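Long-range contact in De novo designed switch protein caging a hemagglutinin binder (sCageHA267_1S) (Synthetic construct, PDB 7CBC), which serves as a designed biosensor switch, probably holding a hemagglutinin-binding domain caged against a six-helix bundle until an activating partner releases it: residues L33-A44 / Q130-V141. Sequence-based numbering, arbitrary orientation.
Sequences LQELNLELVYLA and QELNIRAVELLV
The amide nitrogen NE2 of Gln130 is shared between two helices: it donates a weak hydrogen bond to the backbone O of Leu33, 3.4 Å away with an N-H...O angle of 152°, and is also hydrogen-bonded to Ser64 OG on helix 50-93. This is the inner face of the designed six-helix bundle, where helices 3-46 and 99-142 run parallel, their local axes 10.5 Å apart. Leu33 O already accepts the helical bond from Asn37 N, and the glutamine amide comes to it as a second donor. A bend in the Gln130 chain, chi2 76°, lays its amide beside the Leu33 side chain, with CD 3.7 Å from Leu33 CD2. With the amide gone, an alanine here is likely to cost Leu33 O its second donor, leave Ser64 without that mate and open a gap beside Leu33 CD2. One turn on, the side chains of Asn37 and Asn133 meet nearly perpendicular, but their amides do not pair; Asn37 OD1 approaches CB of Asn133 at 3.1 Å, while Asn133 ND2 turns to Gln229 OE1 of helix 195-239. Beyond this polar layer the contact becomes purely aliphatic. Val137 places CG2 against CG2 of Val41 at 4.1 Å, and its CG1, anti to the backbone N (chi1 162°), reaches between Leu40 and Ala44, 3.9 Å from Leu40 CG. At the far end, Ala44 CB meets CG1 of Val141 at 3.6 Å.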
ATOM      1  N   LEU A  33      -9.707  -9.596   5.693  1.00 31.01           N
ATOM      2  CA  LEU A  33     -11.076  -9.151   5.408  1.00 33.23           C
ATOM      3  C   LEU A  33     -11.732 -10.015   4.339  1.00 35.12           C
ATOM      4  O   LEU A  33     -12.896 -10.419   4.468  1.00 30.90           O
ATOM      5  CB  LEU A  33     -11.080  -7.692   4.961  1.00 28.58           C
ATOM      6  CG  LEU A  33     -10.812  -6.599   5.988  1.00 31.97           C
ATOM      7  CD1 LEU A  33     -10.696  -5.249   5.291  1.00 27.86           C
ATOM      8  CD2 LEU A  33     -11.901  -6.570   7.051  1.00 31.51           C
ATOM      9  N   GLN A  34     -11.001 -10.275   3.251  1.00 34.41           N
ATOM     10  CA  GLN A  34     -11.521 -11.122   2.182  1.00 34.31           C
ATOM     11  C   GLN A  34     -11.840 -12.516   2.693  1.00 33.94           C
ATOM     12  O   GLN A  34     -12.873 -13.102   2.339  1.00 36.10           O
ATOM     13  CB  GLN A  34     -10.501 -11.205   1.045  1.00 35.02           C
ATOM     14  CG  GLN A  34     -10.938 -12.078  -0.111  1.00 33.16           C
ATOM     15  CD  GLN A  34     -12.061 -11.454  -0.904  1.00 35.03           C
ATOM     16  OE1 GLN A  34     -12.609 -10.414  -0.526  1.00 38.55           O
ATOM     17  NE2 GLN A  34     -12.396 -12.068  -2.029  1.00 34.76           N
ATOM     18  N   GLU A  35     -10.949 -13.065   3.515  1.00 33.51           N
ATOM     19  CA  GLU A  35     -11.162 -14.382   4.099  1.00 37.70           C
ATOM     20  C   GLU A  35     -12.474 -14.430   4.874  1.00 36.57           C
ATOM     21  O   GLU A  35     -13.224 -15.413   4.783  1.00 37.04           O
ATOM     22  CB  GLU A  35      -9.969 -14.725   4.992  1.00 38.03           C
ATOM     23  CG  GLU A  35      -9.904 -16.168   5.401  1.00 45.46           C
ATOM     24  CD  GLU A  35      -8.620 -16.520   6.115  1.00 48.39           C
ATOM     25  OE1 GLU A  35      -7.673 -15.679   6.147  1.00 43.04           O
ATOM     26  OE2 GLU A  35      -8.569 -17.656   6.637  1.00 46.43           O
ATOM     27  N   LEU A  36     -12.784 -13.356   5.610  1.00 33.61           N
ATOM     28  CA  LEU A  36     -14.063 -13.258   6.311  1.00 36.86           C
ATOM     29  C   LEU A  36     -15.230 -13.149   5.342  1.00 39.39           C
ATOM     30  O   LEU A  36     -16.273 -13.784   5.539  1.00 32.06           O
ATOM     31  CB  LEU A  36     -14.067 -12.058   7.254  1.00 34.63           C
ATOM     32  CG  LEU A  36     -13.082 -12.058   8.408  1.00 38.11           C
ATOM     33  CD1 LEU A  36     -13.435 -10.909   9.341  1.00 35.70           C
ATOM     34  CD2 LEU A  36     -13.135 -13.402   9.138  1.00 44.99           C
ATOM     35  N   ASN A  37     -15.101 -12.307   4.315  1.00 33.57           N
ATOM     36  CA  ASN A  37     -16.216 -12.149   3.388  1.00 33.72           C
ATOM     37  C   ASN A  37     -16.566 -13.472   2.714  1.00 39.17           C
ATOM     38  O   ASN A  37     -17.749 -13.821   2.593  1.00 35.87           O
ATOM     39  CB  ASN A  37     -15.911 -11.074   2.351  1.00 29.33           C
ATOM     40  CG  ASN A  37     -17.129 -10.712   1.524  1.00 48.09           C
ATOM     41  OD1 ASN A  37     -17.980  -9.927   1.953  1.00 48.87           O
ATOM     42  ND2 ASN A  37     -17.231 -11.294   0.334  1.00 49.70           N
ATOM     43  N   LEU A  38     -15.558 -14.231   2.281  1.00 34.43           N
ATOM     44  CA  LEU A  38     -15.852 -15.508   1.644  1.00 37.22           C
ATOM     45  C   LEU A  38     -16.551 -16.444   2.615  1.00 39.77           C
ATOM     46  O   LEU A  38     -17.542 -17.095   2.259  1.00 39.13           O
ATOM     47  CB  LEU A  38     -14.575 -16.140   1.101  1.00 34.25           C
ATOM     48  CG  LEU A  38     -13.970 -15.360  -0.071  1.00 42.56           C
ATOM     49  CD1 LEU A  38     -12.860 -16.165  -0.714  1.00 41.99           C
ATOM     50  CD2 LEU A  38     -15.042 -14.985  -1.098  1.00 38.37           C
ATOM     51  N   GLU A  39     -16.060 -16.506   3.853  1.00 39.59           N
ATOM     52  CA  GLU A  39     -16.692 -17.330   4.874  1.00 41.48           C
ATOM     53  C   GLU A  39     -18.131 -16.902   5.125  1.00 44.81           C
ATOM     54  O   GLU A  39     -19.014 -17.747   5.306  1.00 42.85           O
ATOM     55  CB  GLU A  39     -15.888 -17.260   6.167  1.00 42.53           C
ATOM     56  CG  GLU A  39     -14.553 -17.962   6.092  1.00 48.72           C
ATOM     57  CD  GLU A  39     -14.613 -19.333   6.719  1.00 56.84           C
ATOM     58  OE1 GLU A  39     -15.434 -19.522   7.646  1.00 61.18           O
ATOM     59  OE2 GLU A  39     -13.848 -20.223   6.284  1.00 63.55           O
ATOM     60  N   LEU A  40     -18.385 -15.594   5.152  1.00 38.25           N
ATOM     61  CA  LEU A  40     -19.741 -15.119   5.395  1.00 39.42           C
ATOM     62  C   LEU A  40     -20.675 -15.497   4.251  1.00 44.93           C
ATOM     63  O   LEU A  40     -21.822 -15.914   4.479  1.00 45.10           O
ATOM     64  CB  LEU A  40     -19.724 -13.609   5.607  1.00 38.41           C
ATOM     65  CG  LEU A  40     -21.113 -12.999   5.761  1.00 41.75           C
ATOM     66  CD1 LEU A  40     -21.879 -13.682   6.904  1.00 37.39           C
ATOM     67  CD2 LEU A  40     -21.034 -11.486   5.953  1.00 34.19           C
ATOM     68  N   VAL A  41     -20.208 -15.353   3.009  1.00 41.82           N
ATOM     69  CA  VAL A  41     -21.018 -15.784   1.875  1.00 42.49           C
ATOM     70  C   VAL A  41     -21.341 -17.265   1.992  1.00 46.80           C
ATOM     71  O   VAL A  41     -22.479 -17.691   1.754  1.00 50.28           O
ATOM     72  CB  VAL A  41     -20.299 -15.474   0.553  1.00 42.14           C
ATOM     73  CG1 VAL A  41     -21.040 -16.118  -0.596  1.00 45.21           C
ATOM     74  CG2 VAL A  41     -20.211 -13.988   0.358  1.00 39.26           C
ATOM     75  N   TYR A  42     -20.347 -18.071   2.380  1.00 45.93           N
ATOM     76  CA  TYR A  42     -20.538 -19.514   2.435  1.00 50.75           C
ATOM     77  C   TYR A  42     -21.603 -19.888   3.458  1.00 52.92           C
ATOM     78  O   TYR A  42     -22.399 -20.808   3.231  1.00 51.42           O
ATOM     79  CB  TYR A  42     -19.210 -20.208   2.746  1.00 46.82           C
ATOM     80  CG  TYR A  42     -19.257 -21.717   2.595  1.00 55.08           C
ATOM     81  CD1 TYR A  42     -18.741 -22.342   1.463  1.00 60.29           C
ATOM     82  CD2 TYR A  42     -19.816 -22.516   3.582  1.00 54.61           C
ATOM     83  CE1 TYR A  42     -18.787 -23.727   1.319  1.00 59.55           C
ATOM     84  CE2 TYR A  42     -19.875 -23.888   3.440  1.00 61.05           C
ATOM     85  CZ  TYR A  42     -19.351 -24.494   2.319  1.00 65.02           C
ATOM     86  OH  TYR A  42     -19.409 -25.871   2.201  1.00 67.31           O
ATOM     87  N   LEU A  43     -21.643 -19.179   4.587  1.00 53.02           N
ATOM     88  CA  LEU A  43     -22.633 -19.485   5.607  1.00 50.97           C
ATOM     89  C   LEU A  43     -24.014 -18.975   5.232  1.00 53.67           C
ATOM     90  O   LEU A  43     -25.018 -19.583   5.617  1.00 57.21           O
ATOM     91  CB  LEU A  43     -22.198 -18.905   6.951  1.00 53.25           C
ATOM     92  CG  LEU A  43     -21.977 -19.988   8.015  1.00 62.33           C
ATOM     93  CD1 LEU A  43     -21.757 -19.354   9.374  1.00 61.24           C
ATOM     94  CD2 LEU A  43     -23.145 -20.992   8.057  1.00 61.85           C
ATOM     95  N   ALA A  44     -24.085 -17.873   4.485  1.00 50.45           N
ATOM     96  CA  ALA A  44     -25.366 -17.358   4.017  1.00 51.38           C
ATOM     97  C   ALA A  44     -26.054 -18.307   3.045  1.00 52.25           C
ATOM     98  O   ALA A  44     -27.269 -18.208   2.864  1.00 50.47           O
ATOM     99  CB  ALA A  44     -25.172 -15.995   3.354  1.00 45.99           C
ATOM    100  N   GLN A 130     -15.941  -3.420   2.800  1.00 30.94           N
ATOM    101  CA  GLN A 130     -16.313  -4.473   3.747  1.00 27.83           C
ATOM    102  C   GLN A 130     -17.714  -4.249   4.302  1.00 32.81           C
ATOM    103  O   GLN A 130     -18.556  -5.156   4.281  1.00 33.14           O
ATOM    104  CB  GLN A 130     -15.308  -4.550   4.889  1.00 32.69           C
ATOM    105  CG  GLN A 130     -15.507  -5.762   5.788  1.00 32.47           C
ATOM    106  CD  GLN A 130     -15.004  -7.045   5.146  1.00 35.21           C
ATOM    107  OE1 GLN A 130     -14.634  -7.064   3.970  1.00 33.20           O
ATOM    108  NE2 GLN A 130     -14.972  -8.123   5.923  1.00 36.39           N
ATOM    109  N   GLU A 131     -17.976  -3.051   4.818  1.00 32.06           N
ATOM    110  CA  GLU A 131     -19.303  -2.739   5.333  1.00 35.31           C
ATOM    111  C   GLU A 131     -20.366  -2.943   4.259  1.00 33.75           C
ATOM    112  O   GLU A 131     -21.419  -3.551   4.512  1.00 33.33           O
ATOM    113  CB  GLU A 131     -19.298  -1.307   5.860  1.00 37.91           C
ATOM    114  CG  GLU A 131     -20.665  -0.647   5.931  1.00 46.82           C
ATOM    115  CD  GLU A 131     -20.547   0.842   6.197  1.00 49.04           C
ATOM    116  OE1 GLU A 131     -19.498   1.420   5.831  1.00 50.51           O
ATOM    117  OE2 GLU A 131     -21.494   1.435   6.762  1.00 57.19           O
ATOM    118  N   LEU A 132     -20.092  -2.468   3.046  1.00 28.01           N
ATOM    119  CA  LEU A 132     -20.964  -2.737   1.913  1.00 31.32           C
ATOM    120  C   LEU A 132     -21.152  -4.228   1.707  1.00 35.39           C
ATOM    121  O   LEU A 132     -22.274  -4.691   1.468  1.00 32.88           O
ATOM    122  CB  LEU A 132     -20.389  -2.104   0.647  1.00 30.44           C
ATOM    123  CG  LEU A 132     -21.174  -2.441  -0.615  1.00 26.82           C
ATOM    124  CD1 LEU A 132     -22.345  -1.495  -0.728  1.00 31.91           C
ATOM    125  CD2 LEU A 132     -20.288  -2.332  -1.834  1.00 35.10           C
ATOM    126  N   ASN A 133     -20.069  -5.003   1.795  1.00 30.15           N
ATOM    127  CA  ASN A 133     -20.192  -6.428   1.511  1.00 35.06           C
ATOM    128  C   ASN A 133     -20.975  -7.154   2.599  1.00 38.26           C
ATOM    129  O   ASN A 133     -21.661  -8.143   2.313  1.00 35.55           O
ATOM    130  CB  ASN A 133     -18.810  -7.042   1.329  1.00 34.63           C
ATOM    131  CG  ASN A 133     -18.152  -6.605   0.035  1.00 36.44           C
ATOM    132  OD1 ASN A 133     -18.833  -6.318  -0.949  1.00 31.01           O
ATOM    133  ND2 ASN A 133     -16.821  -6.516   0.040  1.00 36.56           N
ATOM    134  N   ILE A 134     -20.896  -6.681   3.843  1.00 35.54           N
ATOM    135  CA  ILE A 134     -21.673  -7.301   4.908  1.00 35.71           C
ATOM    136  C   ILE A 134     -23.150  -6.958   4.753  1.00 37.24           C
ATOM    137  O   ILE A 134     -24.026  -7.826   4.860  1.00 35.44           O
ATOM    138  CB  ILE A 134     -21.139  -6.856   6.276  1.00 34.27           C
ATOM    139  CG1 ILE A 134     -19.654  -7.171   6.378  1.00 34.58           C
ATOM    140  CG2 ILE A 134     -21.915  -7.543   7.381  1.00 35.18           C
ATOM    141  CD1 ILE A 134     -19.023  -6.700   7.665  1.00 34.77           C
ATOM    142  N   ARG A 135     -23.443  -5.677   4.523  1.00 35.57           N
ATOM    143  CA  ARG A 135     -24.818  -5.236   4.350  1.00 36.32           C
ATOM    144  C   ARG A 135     -25.471  -5.959   3.182  1.00 40.49           C
ATOM    145  O   ARG A 135     -26.654  -6.325   3.247  1.00 38.09           O
ATOM    146  CB  ARG A 135     -24.844  -3.719   4.142  1.00 39.95           C
ATOM    147  CG  ARG A 135     -26.201  -3.077   4.386  1.00 49.70           C
ATOM    148  CD  ARG A 135     -26.247  -1.613   3.949  1.00 49.19           C
ATOM    149  NE  ARG A 135     -25.029  -0.860   4.254  1.00 50.22           N
ATOM    150  CZ  ARG A 135     -24.351  -0.143   3.355  1.00 49.82           C
ATOM    151  NH1 ARG A 135     -24.774  -0.087   2.095  1.00 47.49           N
ATOM    152  NH2 ARG A 135     -23.249   0.516   3.709  1.00 46.90           N
ATOM    153  N   ALA A 136     -24.704  -6.187   2.112  1.00 34.16           N
ATOM    154  CA  ALA A 136     -25.223  -6.893   0.947  1.00 35.60           C
ATOM    155  C   ALA A 136     -25.661  -8.308   1.308  1.00 39.38           C
ATOM    156  O   ALA A 136     -26.758  -8.741   0.936  1.00 33.45           O
ATOM    157  CB  ALA A 136     -24.172  -6.920  -0.164  1.00 38.58           C
ATOM    158  N   VAL A 137     -24.811  -9.051   2.019  1.00 36.11           N
ATOM    159  CA  VAL A 137     -25.180 -10.399   2.444  1.00 37.89           C
ATOM    160  C   VAL A 137     -26.403 -10.347   3.355  1.00 41.95           C
ATOM    161  O   VAL A 137     -27.376 -11.097   3.174  1.00 35.55           O
ATOM    162  CB  VAL A 137     -23.990 -11.088   3.136  1.00 38.16           C
ATOM    163  CG1 VAL A 137     -24.471 -12.275   3.960  1.00 33.28           C
ATOM    164  CG2 VAL A 137     -22.960 -11.524   2.110  1.00 29.62           C
ATOM    165  N   GLU A 138     -26.365  -9.444   4.338  1.00 35.86           N
ATOM    166  CA  GLU A 138     -27.450  -9.266   5.298  1.00 40.16           C
ATOM    167  C   GLU A 138     -28.792  -9.049   4.602  1.00 45.21           C
ATOM    168  O   GLU A 138     -29.805  -9.657   4.975  1.00 49.67           O
ATOM    169  CB  GLU A 138     -27.086  -8.083   6.194  1.00 44.37           C
ATOM    170  CG  GLU A 138     -27.932  -7.812   7.406  1.00 49.93           C
ATOM    171  CD  GLU A 138     -27.332  -6.671   8.223  1.00 52.31           C
ATOM    172  OE1 GLU A 138     -27.174  -5.563   7.671  1.00 51.92           O
ATOM    173  OE2 GLU A 138     -26.997  -6.875   9.409  1.00 55.11           O
ATOM    174  N   LEU A 139     -28.818  -8.197   3.578  1.00 41.81           N
ATOM    175  CA  LEU A 139     -30.054  -7.953   2.852  1.00 41.43           C
ATOM    176  C   LEU A 139     -30.387  -9.091   1.897  1.00 45.59           C
ATOM    177  O   LEU A 139     -31.568  -9.367   1.658  1.00 45.24           O
ATOM    178  CB  LEU A 139     -29.952  -6.636   2.092  1.00 39.00           C
ATOM    179  CG  LEU A 139     -31.257  -5.949   1.716  1.00 46.69           C
ATOM    180  CD1 LEU A 139     -31.784  -5.148   2.900  1.00 47.52           C
ATOM    181  CD2 LEU A 139     -31.031  -5.054   0.509  1.00 48.50           C
ATOM    182  N   LEU A 140     -29.376  -9.780   1.360  1.00 40.51           N
ATOM    183  CA  LEU A 140     -29.662 -10.852   0.412  1.00 42.26           C
ATOM    184  C   LEU A 140     -30.304 -12.061   1.085  1.00 46.07           C
ATOM    185  O   LEU A 140     -31.107 -12.761   0.454  1.00 48.45           O
ATOM    186  CB  LEU A 140     -28.390 -11.265  -0.336  1.00 38.67           C
ATOM    187  CG  LEU A 140     -28.024 -10.337  -1.510  1.00 39.95           C
ATOM    188  CD1 LEU A 140     -26.696 -10.726  -2.155  1.00 43.79           C
ATOM    189  CD2 LEU A 140     -29.126 -10.276  -2.555  1.00 40.88           C
ATOM    190  N   VAL A 141     -29.986 -12.326   2.354  1.00 42.79           N
ATOM    191  CA  VAL A 141     -30.537 -13.525   2.981  1.00 48.00           C
ATOM    192  C   VAL A 141     -32.024 -13.361   3.304  1.00 49.26           C
ATOM    193  O   VAL A 141     -32.756 -14.357   3.392  1.00 53.96           O
ATOM    194  CB  VAL A 141     -29.724 -13.906   4.233  1.00 42.29           C
ATOM    195  CG1 VAL A 141     -28.308 -14.265   3.849  1.00 41.08           C
ATOM    196  CG2 VAL A 141     -29.741 -12.783   5.244  1.00 46.67           C
TER